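Side-chain contacts in mosquitocidal toxin (Bacillus sphaericus, PDB 2CB4), which probably transfers ADP-ribose from NAD+ to target proteins, this chain being the catalytic ADP-ribosyltransferase domain of a larger toxin that acts on mosquitoes: residues 41-44 and 45-49; 141-144 and 145-148; 210-214 and 215-219. The protein carries 1 engineered substitution. All blocks are in the same frame, centred on the assembly; numbering follows the deposited sequence.

Contact 1: residues 41-44 and 45-49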
loop_
_atom_site.group_PDB
_atom_site.type_symbol
_atom_site.label_atom_id
_atom_site.label_comp_id
_atom_site.label_asym_id
_atom_site.label_seq_id
_atom_site.Cartn_x
_atom_site.Cartn_y
_atom_site.Cartn_z
ATOM N N GLN A 41 23.723 16.397 28.194
ATOM C CA GLN A 41 24.860 16.679 27.316
ATOM C C GLN A 41 24.360 17.106 25.948
ATOM O O GLN A 41 24.803 18.100 25.394
ATOM C CB GLN A 41 25.739 15.432 27.126
ATOM C CG GLN A 41 26.343 14.916 28.406
ATOM C CD GLN A 41 27.556 15.726 28.854
ATOM O OE1 GLN A 41 27.536 16.973 28.882
ATOM N NE2 GLN A 41 28.620 15.016 29.230
ATOM N N LEU A 42 23.463 16.299 25.400
ATOM C CA LEU A 42 22.856 16.538 24.096
ATOM C C LEU A 42 22.308 17.976 23.989
ATOM O O LEU A 42 22.518 18.660 22.998
ATOM C CB LEU A 42 21.720 15.541 23.926
ATOM C CG LEU A 42 21.416 14.903 22.583
ATOM C CD1 LEU A 42 22.676 14.676 21.804
ATOM C CD2 LEU A 42 20.728 13.589 22.849
ATOM N N ILE A 43 21.624 18.438 25.024
ATOM C CA ILE A 43 21.076 19.791 25.040
ATOM C C ILE A 43 22.166 20.857 25.278
ATOM O O ILE A 43 22.205 21.874 24.597
ATOM C CB ILE A 43 19.996 19.927 26.166
ATOM C CG1 ILE A 43 18.778 19.060 25.865
ATOM C CG2 ILE A 43 19.638 21.377 26.422
ATOM C CD1 ILE A 43 17.786 18.974 27.028
ATOM N N SER A 44 23.016 20.626 26.278
ATOM C CA SER A 44 24.097 21.554 26.680
ATOM C C SER A 44 25.130 21.920 25.611
ATOM O O SER A 44 25.638 23.043 25.574
ATOM C CB SER A 44 24.819 21.004 27.903
ATOM O OG SER A 44 24.095 21.319 29.079
ATOM N N THR A 45 25.439 20.973 24.745
ATOM C CA THR A 45 26.416 21.207 23.700
ATOM C C THR A 45 25.987 22.140 22.573
ATOM O O THR A 45 26.824 22.605 21.803
ATOM C CB THR A 45 26.975 19.887 23.154
ATOM O OG1 THR A 45 25.965 19.218 22.365
ATOM C CG2 THR A 45 27.427 19.004 24.338
ATOM N N ARG A 46 24.696 22.428 22.467
ATOM C CA ARG A 46 24.240 23.352 21.428
ATOM C C ARG A 46 23.968 24.711 22.083
ATOM O O ARG A 46 23.277 25.576 21.512
ATOM C CB ARG A 46 23.002 22.822 20.685
ATOM C CG ARG A 46 23.249 21.605 19.790
ATOM C CD ARG A 46 24.089 21.964 18.572
ATOM N NE ARG A 46 24.627 20.780 17.895
ATOM C CZ ARG A 46 25.453 20.818 16.844
ATOM N NH1 ARG A 46 25.835 21.997 16.347
ATOM N NH2 ARG A 46 25.885 19.684 16.288
ATOM N N ILE A 47 24.505 24.893 23.291
ATOM C CA ILE A 47 24.349 26.153 24.012
ATOM C C ILE A 47 25.724 26.780 24.307
ATOM O O ILE A 47 26.470 26.300 25.174
ATOM C CB ILE A 47 23.563 26.001 25.331
ATOM C CG1 ILE A 47 22.234 25.267 25.092
ATOM C CG2 ILE A 47 23.379 27.370 25.997
ATOM C CD1 ILE A 47 21.346 25.189 26.314
ATOM N N PRO A 48 26.050 27.850 23.581
ATOM C CA PRO A 48 27.324 28.539 23.768
ATOM C C PRO A 48 27.474 29.016 25.213
ATOM O O PRO A 48 26.515 29.500 25.820
ATOM C CB PRO A 48 27.210 29.751 22.830
ATOM C CG PRO A 48 26.147 29.394 21.859
ATOM C CD PRO A 48 25.178 28.559 22.632
ATOM N N SER A 49 28.691 28.888 25.745
ATOM C CA SER A 49 29.005 29.302 27.112
ATOM C C SER A 49 28.614 30.733 27.412
ATOM O O SER A 49 28.299 31.064 28.550
ATOM C CB SER A 49 30.483 29.095 27.423
ATOM O OG SER A 49 30.838 27.738 27.216
#
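Ile43 and Ile47 lie side by side and point the same way where helix 36-44 comes to its end, four residues apart along the chain. They touch lightly, CG2 of Ile43 standing 4.2 Å from CD1 of Ile47. The second isoleucine comes nearer to the backbone than to its fellow side chain: its CG1 lies 3.4 Å from Ile43 O. Because CG1 of Ile47 is turned anti to its own carbonyl carbon (chi1 -52°), the ethyl branch runs back toward the helix and brings CD1 alongside CG2 of Ile43.

Thr45 folds against a different carbonyl. Its CG2 presses to 3.0 Å from Gln41 O, a tight approach, while its OG1 reaches the same oxygen in a weak hydrogen bond of 3.4 Å. The main grip on Gln41 O is the backbone bond from Thr45 N, 3.0 Å long and aimed almost straight down the carbonyl, so methyl, hydroxyl and amide of one threonine all gather at this acceptor.

This is the C-terminal unwinding of an alpha helix. The i to i+4 bond of Thr45 gives way to i to i+3 bonds: a weak one from Arg46 N to Ile43 O, then one of 3.1 Å from Ile47 N to Ser44 O that closes a type I beta turn. In the latter the N-H arrives from well above the carbonyl plane of Ser44.

Both isoleucines also rest on Leu56, so the helix end and the turn share one apolar neighbour from further along the same loop. The side chain of Arg46, bent at chi2, leads away from the helix; it packs on Pro105 and on Asp34 of a second subunit.

Contact 2: residues 141-144 and 145-148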
loop_
_atom_site.group_PDB
_atom_site.type_symbol
_atom_site.label_atom_id
_atom_site.label_comp_id
_atom_site.label_asym_id
_atom_site.label_seq_id
_atom_site.Cartn_x
_atom_site.Cartn_y
_atom_site.Cartn_z
ATOM N N TRP A 141 1.048 35.463 32.055
ATOM C CA TRP A 141 1.370 35.642 30.651
ATOM C C TRP A 141 0.142 34.951 29.971
ATOM O O TRP A 141 -0.263 33.837 30.358
ATOM C CB TRP A 141 2.667 34.885 30.320
ATOM C CG TRP A 141 3.054 34.959 28.864
ATOM C CD1 TRP A 141 3.948 35.828 28.298
ATOM C CD2 TRP A 141 2.558 34.124 27.785
ATOM N NE1 TRP A 141 4.040 35.587 26.938
ATOM C CE2 TRP A 141 3.217 34.540 26.602
ATOM C CE3 TRP A 141 1.673 33.013 27.721
ATOM C CZ2 TRP A 141 2.976 33.937 25.361
ATOM C CZ3 TRP A 141 1.438 32.415 26.486
ATOM C CH2 TRP A 141 2.066 32.897 25.317
ATOM N N THR A 142 -0.487 35.648 29.022
ATOM C CA THR A 142 -1.693 35.180 28.354
ATOM C C THR A 142 -1.515 35.260 26.832
ATOM O O THR A 142 -0.912 36.211 26.328
ATOM C CB THR A 142 -2.858 36.089 28.786
ATOM O OG1 THR A 142 -2.991 36.042 30.207
ATOM C CG2 THR A 142 -4.188 35.700 28.134
ATOM N N PRO A 143 -2.041 34.270 26.095
ATOM C CA PRO A 143 -1.922 34.287 24.632
ATOM C C PRO A 143 -2.728 35.437 24.027
ATOM O O PRO A 143 -3.775 35.818 24.541
ATOM C CB PRO A 143 -2.518 32.928 24.203
ATOM C CG PRO A 143 -2.593 32.100 25.397
ATOM C CD PRO A 143 -2.592 32.993 26.597
ATOM N N HIS A 144 -2.263 35.979 22.909
ATOM C CA HIS A 144 -2.996 37.067 22.249
ATOM C C HIS A 144 -4.397 36.636 21.818
ATOM O O HIS A 144 -5.303 37.446 21.751
ATOM C CB HIS A 144 -2.223 37.548 20.996
ATOM C CG HIS A 144 -0.992 38.321 21.320
ATOM N ND1 HIS A 144 0.183 38.198 20.600
ATOM C CD2 HIS A 144 -0.745 39.232 22.295
ATOM C CE1 HIS A 144 1.087 39.015 21.109
ATOM N NE2 HIS A 144 0.544 39.661 22.129
ATOM N N SER A 145 -4.564 35.360 21.490
ATOM C CA SER A 145 -5.860 34.859 21.012
ATOM C C SER A 145 -6.794 34.363 22.122
ATOM O O SER A 145 -7.850 33.803 21.828
ATOM C CB SER A 145 -5.592 33.663 20.110
ATOM O OG SER A 145 -5.175 32.568 20.918
ATOM N N ALA A 146 -6.402 34.544 23.382
ATOM C CA ALA A 146 -7.163 34.041 24.518
ATOM C C ALA A 146 -8.655 34.392 24.604
ATOM O O ALA A 146 -9.452 33.623 25.171
ATOM C CB ALA A 146 -6.421 34.343 25.853
ATOM N N ASN A 147 -9.027 35.550 24.075
ATOM C CA ASN A 147 -10.425 36.010 24.124
ATOM C C ASN A 147 -11.259 35.427 22.977
ATOM O O ASN A 147 -12.447 35.672 22.881
ATOM C CB ASN A 147 -10.464 37.553 24.015
ATOM C CG ASN A 147 -10.323 38.257 25.374
ATOM O OD1 ASN A 147 -10.120 39.467 25.420
ATOM N ND2 ASN A 147 -10.482 37.521 26.471
ATOM N N ASN A 148 -10.605 34.689 22.091
ATOM C CA ASN A 148 -11.253 34.100 20.922
ATOM C C ASN A 148 -11.550 32.636 21.102
ATOM O O ASN A 148 -10.653 31.817 21.403
ATOM C CB ASN A 148 -10.359 34.283 19.662
ATOM C CG ASN A 148 -9.908 35.747 19.475
ATOM O OD1 ASN A 148 -8.734 36.090 19.669
ATOM N ND2 ASN A 148 -10.867 36.625 19.222
HETATM O O HOH W 1 -8.000 37.676 22.214
#
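Thr142 holds its CG2 anti to the backbone N, with OG1 at chi1 -58°, and this turns the methyl group onto Ala146, where CG2 meets CB at 3.5 Å. The same rotation places OG1 beside the backbone N, where it bonds to Pro140 O. In Ser145 the OG sits between the backbone N and the carbonyl carbon (chi1 72°), a position from which it bonds both Arg83 and Asp258.

Ala146 is the small side chain around which the bend closes. Its CB sits close against Pro143 O, at 3.3 Å, with Pro143 CD at an ordinary apolar distance of 4.1 Å. Ala146 N donates to Pro143 O at 3.1 Å, from above the carbonyl plane, completing a type I beta turn from Pro143 to Ala146. A second type I turn follows at once from Ser145 to Asn148, its backbone bond from Asn148 N to Ser145 O measuring 2.9 Å. The two turns share Ser145 and Ala146, and a water bridges them: it donates to His144 O at 2.7 Å and accepts from Asn147 N at 3.0 Å.

Each imidazole nitrogen of His144 has a partner, NE2 with Glu265 and ND1 with Asn211 of a second subunit, which probably fixes the rotation of the ring. The double turn leads from strand 142-143, paired antiparallel with strand 264-265, toward strand 150-156 of the main sheet, while Thr142 and Pro143 rest on Trp81 of strand 78-82.

Contact 3: residues 210-214 and 215-219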
loop_
_atom_site.group_PDB
_atom_site.type_symbol
_atom_site.label_atom_id
_atom_site.label_comp_id
_atom_site.label_asym_id
_atom_site.label_seq_id
_atom_site.Cartn_x
_atom_site.Cartn_y
_atom_site.Cartn_z
ATOM N N PRO A 210 -9.429 14.255 39.172
ATOM C CA PRO A 210 -9.451 13.448 40.417
ATOM C C PRO A 210 -8.189 12.594 40.613
ATOM O O PRO A 210 -7.914 12.139 41.713
ATOM C CB PRO A 210 -10.666 12.525 40.223
ATOM C CG PRO A 210 -11.471 13.163 39.134
ATOM C CD PRO A 210 -10.462 13.813 38.220
ATOM N N ASN A 211 -7.470 12.342 39.521
ATOM C CA ASN A 211 -6.261 11.532 39.526
ATOM C C ASN A 211 -4.989 12.337 39.747
ATOM O O ASN A 211 -3.892 11.834 39.574
ATOM C CB ASN A 211 -6.141 10.754 38.207
ATOM C CG ASN A 211 -7.423 10.035 37.845
ATOM O OD1 ASN A 211 -8.060 9.430 38.688
ATOM N ND2 ASN A 211 -7.793 10.097 36.592
ATOM N N PHE A 212 -5.143 13.593 40.133
ATOM C CA PHE A 212 -3.996 14.433 40.411
ATOM C C PHE A 212 -3.179 13.726 41.547
ATOM O O PHE A 212 -3.736 13.183 42.494
ATOM C CB PHE A 212 -4.469 15.823 40.845
ATOM C CG PHE A 212 -3.339 16.726 41.265
ATOM C CD1 PHE A 212 -2.326 17.052 40.368
ATOM C CD2 PHE A 212 -3.254 17.192 42.574
ATOM C CE1 PHE A 212 -1.256 17.856 40.759
ATOM C CE2 PHE A 212 -2.185 18.009 42.962
ATOM C CZ PHE A 212 -1.182 18.321 42.057
ATOM N N ILE A 213 -1.862 13.729 41.397
ATOM C CA ILE A 213 -0.919 13.092 42.295
ATOM C C ILE A 213 -1.169 13.312 43.811
ATOM O O ILE A 213 -0.858 12.440 44.614
ATOM C CB ILE A 213 0.504 13.502 41.891
ATOM C CG1 ILE A 213 1.526 12.405 42.235
ATOM C CG2 ILE A 213 0.834 14.872 42.479
ATOM C CD1 ILE A 213 1.134 11.054 41.819
ATOM N N ASN A 214 -1.744 14.455 44.204
ATOM C CA ASN A 214 -2.104 14.726 45.626
ATOM C C ASN A 214 -3.568 15.135 45.733
ATOM O O ASN A 214 -3.886 16.324 45.781
ATOM C CB ASN A 214 -1.264 15.833 46.230
ATOM C CG ASN A 214 -1.351 15.858 47.767
ATOM O OD1 ASN A 214 -0.423 16.312 48.427
ATOM N ND2 ASN A 214 -2.454 15.346 48.330
ATOM N N PRO A 215 -4.444 14.144 45.770
ATOM C CA PRO A 215 -5.892 14.361 45.830
ATOM C C PRO A 215 -6.428 15.113 47.035
ATOM O O PRO A 215 -7.562 15.601 47.012
ATOM C CB PRO A 215 -6.484 12.933 45.796
ATOM C CG PRO A 215 -5.333 11.990 45.676
ATOM C CD PRO A 215 -4.074 12.719 45.937
ATOM N N SER A 216 -5.650 15.189 48.102
ATOM C CA SER A 216 -6.122 15.903 49.302
ATOM C C SER A 216 -6.141 17.417 49.084
ATOM O O SER A 216 -6.782 18.158 49.841
ATOM C CB SER A 216 -5.274 15.546 50.534
ATOM O OG SER A 216 -3.936 15.981 50.369
ATOM N N THR A 217 -5.461 17.881 48.033
ATOM C CA THR A 217 -5.446 19.322 47.730
ATOM C C THR A 217 -6.529 19.762 46.727
ATOM O O THR A 217 -6.652 20.950 46.444
ATOM C CB THR A 217 -4.090 19.767 47.181
ATOM O OG1 THR A 217 -3.900 19.191 45.875
ATOM C CG2 THR A 217 -2.933 19.318 48.127
ATOM N N LEU A 218 -7.320 18.821 46.205
ATOM C CA LEU A 218 -8.341 19.167 45.205
ATOM C C LEU A 218 -9.290 20.293 45.612
ATOM O O LEU A 218 -9.727 21.096 44.778
ATOM C CB LEU A 218 -9.073 17.931 44.649
ATOM C CG LEU A 218 -8.171 16.895 43.955
ATOM C CD1 LEU A 218 -8.970 15.696 43.473
ATOM C CD2 LEU A 218 -7.348 17.496 42.845
ATOM N N ASN A 219 -9.589 20.372 46.901
ATOM C CA ASN A 219 -10.490 21.429 47.387
ATOM C C ASN A 219 -9.856 22.811 47.388
ATOM O O ASN A 219 -10.551 23.804 47.558
ATOM C CB ASN A 219 -11.030 21.089 48.774
ATOM C CG ASN A 219 -12.126 20.061 48.715
ATOM O OD1 ASN A 219 -12.074 19.041 49.400
ATOM N ND2 ASN A 219 -13.101 20.292 47.836
#
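Thr217 OG1 approaches the Phe212 ring at its edge, near the ring plane, with CE2 the nearest ring atom at 3.6 Å; the two side chains cross at about a right angle. One face of this ring is taken by CG2 of the next residue, Ile213, offset toward the rim. Leu218 CD2 comes to the ring obliquely and settles 3.9 Å from Phe212 CB, the leucine and phenylalanine side chains sliding past each other in opposite directions. The other leucine methyl, CD1, lies 3.8 Å from Pro210 CA, so the two branches of Leu218 reach different residues of the incoming chain.

The polar part of the contact centres on the backbone oxygen of Asn214, which is gripped twice by one residue. Thr217 N donates to Asn214 O at 3.2 Å from above the carbonyl plane, whereas Thr217 OG1 donates at 2.9 Å and meets the oxygen nearly head-on. The hydroxyl can do this because it stands between the backbone N and the carbonyl carbon of its own residue (chi1 68°), on the side facing Asn214. The threonine CG2 lies against the Asn214 side chain, which it crosses at about a right angle.

The bond from Thr217 N to Asn214 O opens the 3-10 segment that begins at 215. Pro215 suits this start, where its lack of an N-H costs no hydrogen bond, and a weak bond from Leu218 N to Pro215 O carries the segment on.

Thr217 OG1 also bonds Arg193 of strand 192-199, against which Phe212 and Leu218 pack as well. Arg193 thus ties the bend to that strand, within the connection from strand 202-208 to strand 229-231.

In the fold
From the N terminus the three contacts follow in series, none nesting in or crossing another, and each closes a turn of only a few residues. Contact 1 ends helix 36-44 and starts the long path to strand 78-82. Contact 2 links strand 142-143 of the small two-stranded sheet to strand 150-156 of the large one. Contact 3 lies in the connection from strand 202-208 to strand 229-231, on the opposite side of the chain's centre from contact 1. Contacts 2 and 3 have centres about 28 Å apart within a chain, yet residues of both meet between subunits, where His144 of one copy bonds Asn211 of another.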